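Local coordinates for putative glucoamylase (Bacteroides caccae ATCC 43185, PDB 4QT9), which probably hydrolyses glycosidic bonds as a glucoamylase-like enzyme with an alpha/alpha toroid fold, at residues Y187-P192 / W196-P201; P113-G118 / K122-G127; F140-L145 / R168-V173. All coordinates share one frame; numbering follows the deposited sequence. Where two conformers were deposited one is given.

Overall arrangement
Contact 3 belongs to the core, whereas contact 1 lies at the surface and contact 2 is partly buried. No secondary-structure element is shared: contact 3 joins helices 135-152 and 157-172, contact 2 joins strands 115-117 and 123-124, and contact 1 folds the loop after strand 189-190 back on that strand. The chain does link two of them, since strand 189-190 follows helix 157-172. Contacts 1 and 2 lie on the same side of the chain's centre, about 15 Å apart between centres, and both combine backbone hydrogen bonding (one direct bond in contact 1, two in contact 2), bridging water and clustered aromatic rings. Contact 3 relies on apolar packing.

Contact 1. Residues Y187-P192 / W196-P201; sequences YWHWSP and WEMDFP
Aromatic side chains of Y187, W188 and W190 meet W196, F200 and P201 in a surface contact, where the loop after strand 189-190 doubles back on that strand. The returning segment contains a type I turn from W196 to D199, closed by D199 N to W196 O, and Y187 and P201 form a single backbone bridge. Beside it, W188 N donates to F200 O at 3.0 Å, with an N-H...O angle of 160°.

At one end the edge of W190 meets the face of W196, W190 CD1 lying 3.5 Å from W196 CZ2. W196 CG stands anti to its carbonyl carbon (chi1 -56°), and the indole reaches back to the strand, where CE3 lies 3.4 Å from H189 O and CZ3 packs on Y187 CB. Shortening this indole to an alanine is likely to leave the edge of W190 without the face it meets and to open a gap beside Y187 CB. W177 meets both indoles and extends the cluster.

At the other end P201 CB makes a CH-pi contact over the Y187 ring, 4.1 Å from its centroid; the phenol's hydroxyl bonds to Q183. W188 turns its edge to the face of F200, W188 CE3 being 3.9 Å from F200 CD1. Between these ends, the bent side chain of selenomethionine M198 passes the imidazole of H189, with M198 CB 3.4 Å from H189 ND1. A water accepts from both H189 N and F200 N, two donors that could not pair with each other. Large rings suit this place because they can span the distance between segments joined by one direct backbone hydrogen bond; strand 189-190 itself pairs with strand 133-134.

The arrangement is an aromatic-rich, turn-containing loop between helices 157-172 and 209-217, one of the inter-helix connections of an alpha/alpha toroid.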
loop_
_atom_site.group_PDB
_atom_site.type_symbol
_atom_site.label_atom_id
_atom_site.label_comp_id
_atom_site.label_asym_id
_atom_site.label_seq_id
_atom_site.Cartn_x
_atom_site.Cartn_y
_atom_site.Cartn_z
ATOM N N TYR A 187 2.315 12.140 14.355
ATOM C CA TYR A 187 0.891 12.404 14.128
ATOM C C TYR A 187 0.565 12.178 12.655
ATOM O O TYR A 187 1.392 12.443 11.774
ATOM C CB TYR A 187 0.519 13.828 14.564
ATOM C CG TYR A 187 0.392 13.961 16.063
ATOM C CD1 TYR A 187 1.520 14.101 16.873
ATOM C CD2 TYR A 187 -0.856 13.949 16.679
ATOM C CE1 TYR A 187 1.408 14.203 18.259
ATOM C CE2 TYR A 187 -0.980 14.041 18.065
ATOM C CZ TYR A 187 0.155 14.185 18.850
ATOM O OH TYR A 187 0.036 14.306 20.207
ATOM N N TRP A 188 -0.636 11.657 12.380
ATOM C CA TRP A 188 -1.076 11.344 11.035
ATOM C C TRP A 188 -1.226 12.604 10.162
ATOM O O TRP A 188 -0.801 12.598 8.998
ATOM C CB TRP A 188 -2.433 10.592 11.104
ATOM C CG TRP A 188 -2.770 9.785 9.883
ATOM C CD1 TRP A 188 -2.824 10.231 8.589
ATOM C CD2 TRP A 188 -3.248 8.429 9.861
ATOM N NE1 TRP A 188 -3.240 9.220 7.755
ATOM C CE2 TRP A 188 -3.543 8.112 8.513
ATOM C CE3 TRP A 188 -3.459 7.447 10.856
ATOM C CZ2 TRP A 188 -3.992 6.841 8.127
ATOM C CZ3 TRP A 188 -3.862 6.179 10.469
ATOM C CH2 TRP A 188 -4.123 5.883 9.119
ATOM N N HIS A 189 -1.853 13.667 10.727
ATOM C CA HIS A 189 -2.173 14.896 10.004
ATOM C C HIS A 189 -1.689 16.186 10.602
ATOM O O HIS A 189 -1.510 16.328 11.811
ATOM C CB HIS A 189 -3.699 15.066 9.866
ATOM C CG HIS A 189 -4.462 13.808 9.619
ATOM N ND1 HIS A 189 -4.955 13.059 10.668
ATOM C CD2 HIS A 189 -4.853 13.247 8.453
ATOM C CE1 HIS A 189 -5.631 12.070 10.104
ATOM N NE2 HIS A 189 -5.561 12.127 8.778
ATOM N N TRP A 190 -1.592 17.171 9.716
ATOM C CA TRP A 190 -1.302 18.565 10.007
ATOM C C TRP A 190 -1.996 19.413 8.971
ATOM O O TRP A 190 -1.882 19.166 7.758
ATOM C CB TRP A 190 0.200 18.907 10.088
ATOM C CG TRP A 190 0.415 20.359 10.399
ATOM C CD1 TRP A 190 0.318 20.952 11.625
ATOM C CD2 TRP A 190 0.605 21.423 9.451
ATOM N NE1 TRP A 190 0.450 22.310 11.504
ATOM C CE2 TRP A 190 0.652 22.629 10.182
ATOM C CE3 TRP A 190 0.745 21.473 8.051
ATOM C CZ2 TRP A 190 0.892 23.871 9.571
ATOM C CZ3 TRP A 190 0.954 22.704 7.439
ATOM C CH2 TRP A 190 1.034 23.885 8.194
ATOM N N SER A 191 -2.704 20.431 9.454
ATOM C CA SER A 191 -3.440 21.342 8.592
ATOM C C SER A 191 -2.955 22.780 8.766
ATOM O O SER A 191 -2.788 23.211 9.908
ATOM C CB SER A 191 -4.926 21.269 8.911
ATOM O OG SER A 191 -5.589 22.399 8.368
ATOM N N PRO A 192 -2.818 23.563 7.675
ATOM C CA PRO A 192 -2.459 24.987 7.842
ATOM C C PRO A 192 -3.583 25.813 8.480
ATOM O O PRO A 192 -3.293 26.861 9.043
ATOM C CB PRO A 192 -2.176 25.479 6.412
ATOM C CG PRO A 192 -2.284 24.285 5.536
ATOM C CD PRO A 192 -3.020 23.211 6.256
ATOM N N TRP A 196 -3.320 20.894 14.539
ATOM C CA TRP A 196 -3.268 19.508 15.018
ATOM C C TRP A 196 -4.657 18.947 15.424
ATOM O O TRP A 196 -4.689 17.866 16.012
ATOM C CB TRP A 196 -2.286 19.394 16.219
ATOM C CG TRP A 196 -0.896 19.880 15.900
ATOM C CD1 TRP A 196 -0.341 21.080 16.252
ATOM C CD2 TRP A 196 0.067 19.223 15.054
ATOM N NE1 TRP A 196 0.900 21.215 15.679
ATOM C CE2 TRP A 196 1.186 20.082 14.951
ATOM C CE3 TRP A 196 0.085 17.993 14.356
ATOM C CZ2 TRP A 196 2.312 19.752 14.187
ATOM C CZ3 TRP A 196 1.211 17.664 13.611
ATOM C CH2 TRP A 196 2.304 18.537 13.530
ATOM N N GLU A 197 -5.785 19.627 15.069
ATOM C CA GLU A 197 -7.164 19.252 15.460
ATOM C C GLU A 197 -7.599 17.802 15.115
ATOM O O GLU A 197 -8.451 17.253 15.827
ATOM C CB GLU A 197 -8.199 20.237 14.909
ATOM C CG GLU A 197 -8.439 21.385 15.875
ATOM C CD GLU A 197 -9.090 22.629 15.298
ATOM O OE1 GLU A 197 -10.215 22.528 14.755
ATOM O OE2 GLU A 197 -8.484 23.719 15.432
HETATM N N MSE A 198 -6.996 17.164 14.092
HETATM C CA MSE A 198 -7.301 15.754 13.781
HETATM C C MSE A 198 -6.815 14.864 14.920
HETATM O O MSE A 198 -7.398 13.816 15.176
HETATM C CB MSE A 198 -6.692 15.313 12.444
HETATM C CG MSE A 198 -7.323 15.996 11.230
HETATM SE SE MSE A 198 -8.998 15.193 10.714
HETATM C CE MSE A 198 -10.205 16.004 12.067
ATOM N N ASP A 199 -5.746 15.300 15.605
ATOM C CA ASP A 199 -5.165 14.685 16.803
ATOM C C ASP A 199 -5.129 13.136 16.743
ATOM O O ASP A 199 -5.796 12.457 17.535
ATOM C CB ASP A 199 -5.954 15.166 18.039
ATOM C CG ASP A 199 -5.405 14.686 19.361
ATOM O OD1 ASP A 199 -4.178 14.783 19.561
ATOM O OD2 ASP A 199 -6.200 14.162 20.180
ATOM N N PHE A 200 -4.340 12.588 15.807
ATOM C CA PHE A 200 -4.210 11.142 15.690
ATOM C C PHE A 200 -2.728 10.718 15.822
ATOM O O PHE A 200 -2.065 10.559 14.796
ATOM C CB PHE A 200 -4.806 10.646 14.361
ATOM C CG PHE A 200 -5.162 9.179 14.307
ATOM C CD1 PHE A 200 -4.216 8.201 14.594
ATOM C CD2 PHE A 200 -6.431 8.770 13.919
ATOM C CE1 PHE A 200 -4.544 6.844 14.549
ATOM C CE2 PHE A 200 -6.755 7.410 13.862
ATOM C CZ PHE A 200 -5.801 6.457 14.170
ATOM N N PRO A 201 -2.186 10.506 17.053
ATOM C CA PRO A 201 -0.794 9.986 17.163
ATOM C C PRO A 201 -0.798 8.503 16.748
ATOM O O PRO A 201 -1.708 7.793 17.151
ATOM C CB PRO A 201 -0.440 10.220 18.630
ATOM C CG PRO A 201 -1.751 10.279 19.347
ATOM C CD PRO A 201 -2.847 10.604 18.374
HETATM O O HOH W 1 -3.347 13.721 13.241
HETATM O O HOH W 2 -3.381 16.356 13.469
#

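Contact 2. Residues P113-G118 / K122-G127; sequences PHWWYG and KVKPFG
W115, K124 and F126 bury the most surface here, and the W115 indole lies between the other two side chains. The edge of F126 meets the face of W115 in a T-shaped pair with planes at 85°, W115 CH2 standing 3.5 Å from F126 CD1. F126 also lies face to face with the imidazole of H114, the centroids 4.0 Å apart, so one phenyl ring serves two partners, by edge and by face. A chi1 of -179° swings the F126 ring away from its own amide and toward H114 and W115.

K124 runs extended alongside W115, its CD 3.8 Å from W115 CE3, while its CB sits over the face of Y117. A lysine suits this edge because its methylene chain can pack on rings while its amine continues beyond them.

The backbones join through K124 N to W115 O and Y117 N to K122 O, each 3.0 Å. A water accepts from W115 N and donates to K124 O, filling in where the strands part. W115 NE1 bonds to E49.

This is a beta hairpin, strands 115-117 and 123-124, forming part of a three-stranded antiparallel sheet with strand 64-66.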
loop_
_atom_site.group_PDB
_atom_site.type_symbol
_atom_site.label_atom_id
_atom_site.label_comp_id
_atom_site.label_asym_id
_atom_site.label_seq_id
_atom_site.Cartn_x
_atom_site.Cartn_y
_atom_site.Cartn_z
ATOM N N PRO A 113 -0.680 15.680 0.721
ATOM C CA PRO A 113 -2.033 15.386 1.243
ATOM C C PRO A 113 -2.514 14.016 0.776
ATOM O O PRO A 113 -1.893 13.433 -0.122
ATOM C CB PRO A 113 -2.889 16.467 0.587
ATOM C CG PRO A 113 -2.219 16.716 -0.730
ATOM C CD PRO A 113 -0.748 16.615 -0.433
ATOM N N HIS A 114 -3.648 13.531 1.318
ATOM C CA HIS A 114 -4.259 12.277 0.842
ATOM C C HIS A 114 -4.617 12.375 -0.654
ATOM O O HIS A 114 -4.288 11.491 -1.440
ATOM C CB HIS A 114 -5.535 11.959 1.629
ATOM C CG HIS A 114 -6.036 10.556 1.449
ATOM N ND1 HIS A 114 -6.378 9.790 2.528
ATOM C CD2 HIS A 114 -6.217 9.829 0.324
ATOM C CE1 HIS A 114 -6.750 8.618 2.044
ATOM N NE2 HIS A 114 -6.672 8.596 0.721
ATOM N N TRP A 115 -5.244 13.484 -1.040
ATOM C CA TRP A 115 -5.704 13.724 -2.414
ATOM C C TRP A 115 -5.330 15.080 -2.978
ATOM O O TRP A 115 -5.292 16.061 -2.246
ATOM C CB TRP A 115 -7.243 13.707 -2.434
ATOM C CG TRP A 115 -7.937 12.396 -2.228
ATOM C CD1 TRP A 115 -7.492 11.161 -2.600
ATOM C CD2 TRP A 115 -9.300 12.224 -1.810
ATOM N NE1 TRP A 115 -8.469 10.217 -2.379
ATOM C CE2 TRP A 115 -9.597 10.844 -1.904
ATOM C CE3 TRP A 115 -10.309 13.109 -1.371
ATOM C CZ2 TRP A 115 -10.856 10.320 -1.557
ATOM C CZ3 TRP A 115 -11.569 12.596 -1.070
ATOM C CH2 TRP A 115 -11.829 11.218 -1.156
ATOM N N TRP A 116 -5.180 15.138 -4.301
ATOM C CA TRP A 116 -5.127 16.346 -5.125
ATOM C C TRP A 116 -6.061 16.195 -6.297
ATOM O O TRP A 116 -6.379 15.079 -6.718
ATOM C CB TRP A 116 -3.745 16.672 -5.739
ATOM C CG TRP A 116 -2.520 16.576 -4.906
ATOM C CD1 TRP A 116 -1.882 17.603 -4.273
ATOM C CD2 TRP A 116 -1.628 15.457 -4.854
ATOM N NE1 TRP A 116 -0.693 17.164 -3.737
ATOM C CE2 TRP A 116 -0.501 15.854 -4.100
ATOM C CE3 TRP A 116 -1.706 14.125 -5.306
ATOM C CZ2 TRP A 116 0.559 14.986 -3.835
ATOM C CZ3 TRP A 116 -0.660 13.265 -5.026
ATOM C CH2 TRP A 116 0.466 13.705 -4.318
ATOM N N TYR A 117 -6.383 17.313 -6.915
ATOM C CA TYR A 117 -7.012 17.367 -8.223
ATOM C C TYR A 117 -5.822 17.247 -9.155
ATOM O O TYR A 117 -4.891 18.048 -9.039
ATOM C CB TYR A 117 -7.804 18.670 -8.404
ATOM C CG TYR A 117 -8.942 18.825 -7.421
ATOM C CD1 TYR A 117 -10.166 18.195 -7.638
ATOM C CD2 TYR A 117 -8.824 19.662 -6.314
ATOM C CE1 TYR A 117 -11.230 18.354 -6.749
ATOM C CE2 TYR A 117 -9.882 19.837 -5.423
ATOM C CZ TYR A 117 -11.085 19.183 -5.644
ATOM O OH TYR A 117 -12.135 19.368 -4.770
ATOM N N GLY A 118 -5.790 16.175 -9.948
ATOM C CA GLY A 118 -4.674 15.840 -10.835
ATOM C C GLY A 118 -4.324 16.859 -11.902
ATOM O O GLY A 118 -3.178 16.903 -12.367
ATOM N N LYS A 122 -3.825 20.978 -6.662
ATOM C CA LYS A 122 -4.387 21.557 -5.448
ATOM C C LYS A 122 -4.973 20.454 -4.569
ATOM O O LYS A 122 -5.560 19.504 -5.082
ATOM C CB LYS A 122 -5.460 22.607 -5.799
ATOM C CG LYS A 122 -4.915 23.815 -6.581
ATOM C CD LYS A 122 -4.161 24.819 -5.703
ATOM C CE LYS A 122 -3.889 26.098 -6.468
ATOM N NZ LYS A 122 -2.903 26.963 -5.777
ATOM N N VAL A 123 -4.786 20.552 -3.249
ATOM C CA VAL A 123 -5.320 19.582 -2.298
ATOM C C VAL A 123 -6.860 19.445 -2.415
ATOM O O VAL A 123 -7.571 20.417 -2.663
ATOM C CB VAL A 123 -4.902 19.921 -0.822
ATOM C CG1 VAL A 123 -5.309 21.335 -0.418
ATOM C CG2 VAL A 123 -5.459 18.900 0.185
ATOM N N LYS A 124 -7.352 18.222 -2.240
ATOM C CA LYS A 124 -8.765 17.976 -2.107
ATOM C C LYS A 124 -8.926 17.427 -0.700
ATOM O O LYS A 124 -8.380 16.354 -0.399
ATOM C CB LYS A 124 -9.385 17.071 -3.188
ATOM C CG LYS A 124 -10.859 16.814 -2.849
ATOM C CD LYS A 124 -11.580 15.837 -3.767
ATOM C CE LYS A 124 -13.026 15.680 -3.364
ATOM N NZ LYS A 124 -13.741 14.689 -4.219
ATOM N N PRO A 125 -9.625 18.172 0.192
ATOM C CA PRO A 125 -9.782 17.680 1.577
ATOM C C PRO A 125 -10.392 16.279 1.612
ATOM O O PRO A 125 -11.309 15.993 0.845
ATOM C CB PRO A 125 -10.681 18.724 2.243
ATOM C CG PRO A 125 -10.460 19.991 1.409
ATOM C CD PRO A 125 -10.322 19.465 -0.012
ATOM N N PHE A 126 -9.798 15.369 2.418
ATOM C CA PHE A 126 -10.288 13.996 2.519
ATOM C C PHE A 126 -11.436 13.923 3.555
ATOM O O PHE A 126 -12.176 12.946 3.601
ATOM C CB PHE A 126 -9.147 13.012 2.815
ATOM C CG PHE A 126 -9.568 11.561 2.919
ATOM C CD1 PHE A 126 -10.026 10.868 1.803
ATOM C CD2 PHE A 126 -9.477 10.878 4.129
ATOM C CE1 PHE A 126 -10.428 9.526 1.900
ATOM C CE2 PHE A 126 -9.854 9.524 4.222
ATOM C CZ PHE A 126 -10.344 8.861 3.109
ATOM N N GLY A 127 -11.617 15.029 4.264
ATOM C CA GLY A 127 -12.618 15.327 5.285
ATOM C C GLY A 127 -12.418 16.798 5.592
ATOM O O GLY A 127 -11.357 17.331 5.256
HETATM O O HOH W 3 -6.471 15.166 1.139
#

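Contact 3. Residues F140-L145 / R168-V173; sequences FLMQGL and RLWREV
M142 of helix 135-152 reaches W170 in the last turn of helix 157-172 and V173 just beyond it, and this single selenomethionine makes all the close contacts in a buried helix-to-helix meeting. Along the first segment, F140 and L141 come first and serve other neighbours, F140 meeting the rings of Y266 and F72.

M142 then points toward the second helix. Its CG is anti to the carbonyl carbon (chi1 -73°), and the chain curls at the two following torsions, the last of them, at -25°, lying off the usual staggered values. The curl lays the end of the side chain against the start of the tryptophan side chain. CE is placed 3.3 Å from W170 CB, which is tight for two carbons, so with that unusual torsion the exact position of the methyl is to be read with caution. SE sits 3.8 Å from W170 CA and, more loosely, 4.2 Å from V173 CG2. The flexible, unbranched chain of a methionine suits this place, since it can bend to follow the tryptophan; selenium here stands in for sulfur. L214 of helix 209-217 touches both M142 and W170.

One turn beyond L141, L145 points toward the second helix, but its side chain comes no nearer than 4.8 Å to any atom of 168-173.

The indole nitrogen of W170 bonds to D419, so the polar corner of the ring is satisfied away from M142. The two segments share no hydrogen bond or salt bridge: this is a small, purely apolar contact, burying 189 Å² in all, and the directional bond of its tryptophan goes to another part of the fold.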
loop_
_atom_site.group_PDB
_atom_site.type_symbol
_atom_site.label_atom_id
_atom_site.label_comp_id
_atom_site.label_asym_id
_atom_site.label_seq_id
_atom_site.Cartn_x
_atom_site.Cartn_y
_atom_site.Cartn_z
ATOM N N PHE A 140 3.768 5.983 1.984
ATOM C CA PHE A 140 3.453 5.061 0.884
ATOM C C PHE A 140 3.930 5.639 -0.456
ATOM O O PHE A 140 4.459 4.905 -1.269
ATOM C CB PHE A 140 1.951 4.712 0.840
ATOM C CG PHE A 140 1.490 3.946 2.072
ATOM C CD1 PHE A 140 2.296 2.972 2.648
ATOM C CD2 PHE A 140 0.264 4.219 2.658
ATOM C CE1 PHE A 140 1.894 2.300 3.799
ATOM C CE2 PHE A 140 -0.152 3.524 3.803
ATOM C CZ PHE A 140 0.670 2.579 4.376
ATOM N N LEU A 141 3.836 6.926 -0.653
ATOM C CA LEU A 141 4.372 7.548 -1.879
ATOM C C LEU A 141 5.900 7.474 -1.890
ATOM O O LEU A 141 6.497 7.147 -2.933
ATOM C CB LEU A 141 3.893 9.008 -1.990
ATOM C CG LEU A 141 4.369 9.855 -3.189
ATOM C CD1 LEU A 141 3.914 9.274 -4.565
ATOM C CD2 LEU A 141 3.810 11.247 -3.093
HETATM N N MSE A 142 6.539 7.792 -0.737
HETATM C CA MSE A 142 8.003 7.814 -0.653
HETATM C C MSE A 142 8.583 6.411 -0.787
HETATM O O MSE A 142 9.617 6.268 -1.422
HETATM C CB MSE A 142 8.489 8.482 0.641
HETATM C CG MSE A 142 8.310 9.982 0.642
HETATM SE SE MSE A 142 9.340 10.842 -0.753
HETATM C CE MSE A 142 10.790 9.572 -1.089
ATOM N N GLN A 143 7.901 5.378 -0.262
ATOM C CA GLN A 143 8.354 3.990 -0.421
ATOM C C GLN A 143 8.498 3.659 -1.952
ATOM O O GLN A 143 9.500 3.071 -2.377
ATOM C CB GLN A 143 7.381 3.024 0.285
ATOM C CG GLN A 143 7.722 1.540 0.119
ATOM C CD GLN A 143 6.826 0.593 0.886
ATOM O OE1 GLN A 143 7.303 -0.388 1.479
ATOM N NE2 GLN A 143 5.511 0.824 0.865
ATOM N N GLY A 144 7.538 4.116 -2.750
ATOM C CA GLY A 144 7.569 3.967 -4.196
ATOM C C GLY A 144 8.649 4.801 -4.862
ATOM O O GLY A 144 9.394 4.295 -5.705
ATOM N N LEU A 145 8.745 6.079 -4.485
ATOM C CA LEU A 145 9.736 6.986 -5.084
ATOM C C LEU A 145 11.192 6.545 -4.787
ATOM O O LEU A 145 12.032 6.597 -5.682
ATOM C CB LEU A 145 9.505 8.426 -4.628
ATOM C CG LEU A 145 8.297 9.150 -5.226
ATOM C CD1 LEU A 145 8.075 10.481 -4.508
ATOM C CD2 LEU A 145 8.467 9.412 -6.740
ATOM N N ARG A 168 15.619 15.097 -4.053
ATOM C CA ARG A 168 15.251 16.420 -3.542
ATOM C C ARG A 168 13.854 16.381 -2.873
ATOM O O ARG A 168 13.708 16.955 -1.794
ATOM C CB ARG A 168 15.294 17.494 -4.641
ATOM C CG ARG A 168 15.284 18.908 -4.057
ATOM C CD ARG A 168 14.872 19.966 -5.065
ATOM N NE ARG A 168 14.040 21.009 -4.457
ATOM C CZ ARG A 168 14.294 22.314 -4.522
ATOM N NH1 ARG A 168 15.361 22.759 -5.177
ATOM N NH2 ARG A 168 13.481 23.185 -3.937
ATOM N N LEU A 169 12.845 15.688 -3.493
ATOM C CA LEU A 169 11.510 15.582 -2.923
ATOM C C LEU A 169 11.548 14.821 -1.619
ATOM O O LEU A 169 10.826 15.200 -0.708
ATOM C CB LEU A 169 10.511 14.887 -3.889
ATOM C CG LEU A 169 10.201 15.626 -5.225
ATOM C CD1 LEU A 169 9.508 14.693 -6.217
ATOM C CD2 LEU A 169 9.373 16.885 -5.002
ATOM N N TRP A 170 12.326 13.710 -1.566
ATOM C CA TRP A 170 12.542 12.850 -0.398
ATOM C C TRP A 170 13.191 13.710 0.714
ATOM O O TRP A 170 12.698 13.710 1.843
ATOM C CB TRP A 170 13.424 11.617 -0.788
ATOM C CG TRP A 170 14.193 10.915 0.319
ATOM C CD1 TRP A 170 15.550 10.752 0.392
ATOM C CD2 TRP A 170 13.646 10.256 1.488
ATOM N NE1 TRP A 170 15.884 10.027 1.520
ATOM C CE2 TRP A 170 14.730 9.701 2.204
ATOM C CE3 TRP A 170 12.350 10.107 2.005
ATOM C CZ2 TRP A 170 14.551 8.946 3.378
ATOM C CZ3 TRP A 170 12.173 9.384 3.190
ATOM C CH2 TRP A 170 13.268 8.826 3.869
ATOM N N ARG A 171 14.235 14.494 0.380
ATOM C CA ARG A 171 14.923 15.344 1.381
ATOM C C ARG A 171 14.041 16.492 1.910
ATOM O O ARG A 171 14.309 17.017 2.999
ATOM C CB ARG A 171 16.228 15.913 0.832
ATOM C CG ARG A 171 17.294 14.860 0.733
ATOM C CD ARG A 171 18.543 15.373 0.064
ATOM N NE ARG A 171 19.570 14.346 0.147
ATOM C CZ ARG A 171 20.451 14.246 1.137
ATOM N NH1 ARG A 171 20.480 15.154 2.104
ATOM N NH2 ARG A 171 21.317 13.243 1.162
ATOM N N GLU A 172 12.980 16.856 1.159
ATOM C CA GLU A 172 12.091 17.948 1.537
ATOM C C GLU A 172 10.993 17.499 2.518
ATOM O O GLU A 172 10.395 18.353 3.183
ATOM C CB GLU A 172 11.483 18.606 0.293
ATOM C CG GLU A 172 12.447 19.581 -0.361
ATOM C CD GLU A 172 12.012 20.202 -1.677
ATOM O OE1 GLU A 172 11.196 19.586 -2.406
ATOM O OE2 GLU A 172 12.527 21.298 -1.995
ATOM N N VAL A 173 10.752 16.189 2.666
ATOM C CA VAL A 173 9.708 15.750 3.633
ATOM C C VAL A 173 10.175 15.982 5.070
ATOM O O VAL A 173 11.124 15.328 5.530
ATOM C CB VAL A 173 9.197 14.296 3.474
ATOM C CG1 VAL A 173 8.021 14.041 4.422
ATOM C CG2 VAL A 173 8.793 14.002 2.032
#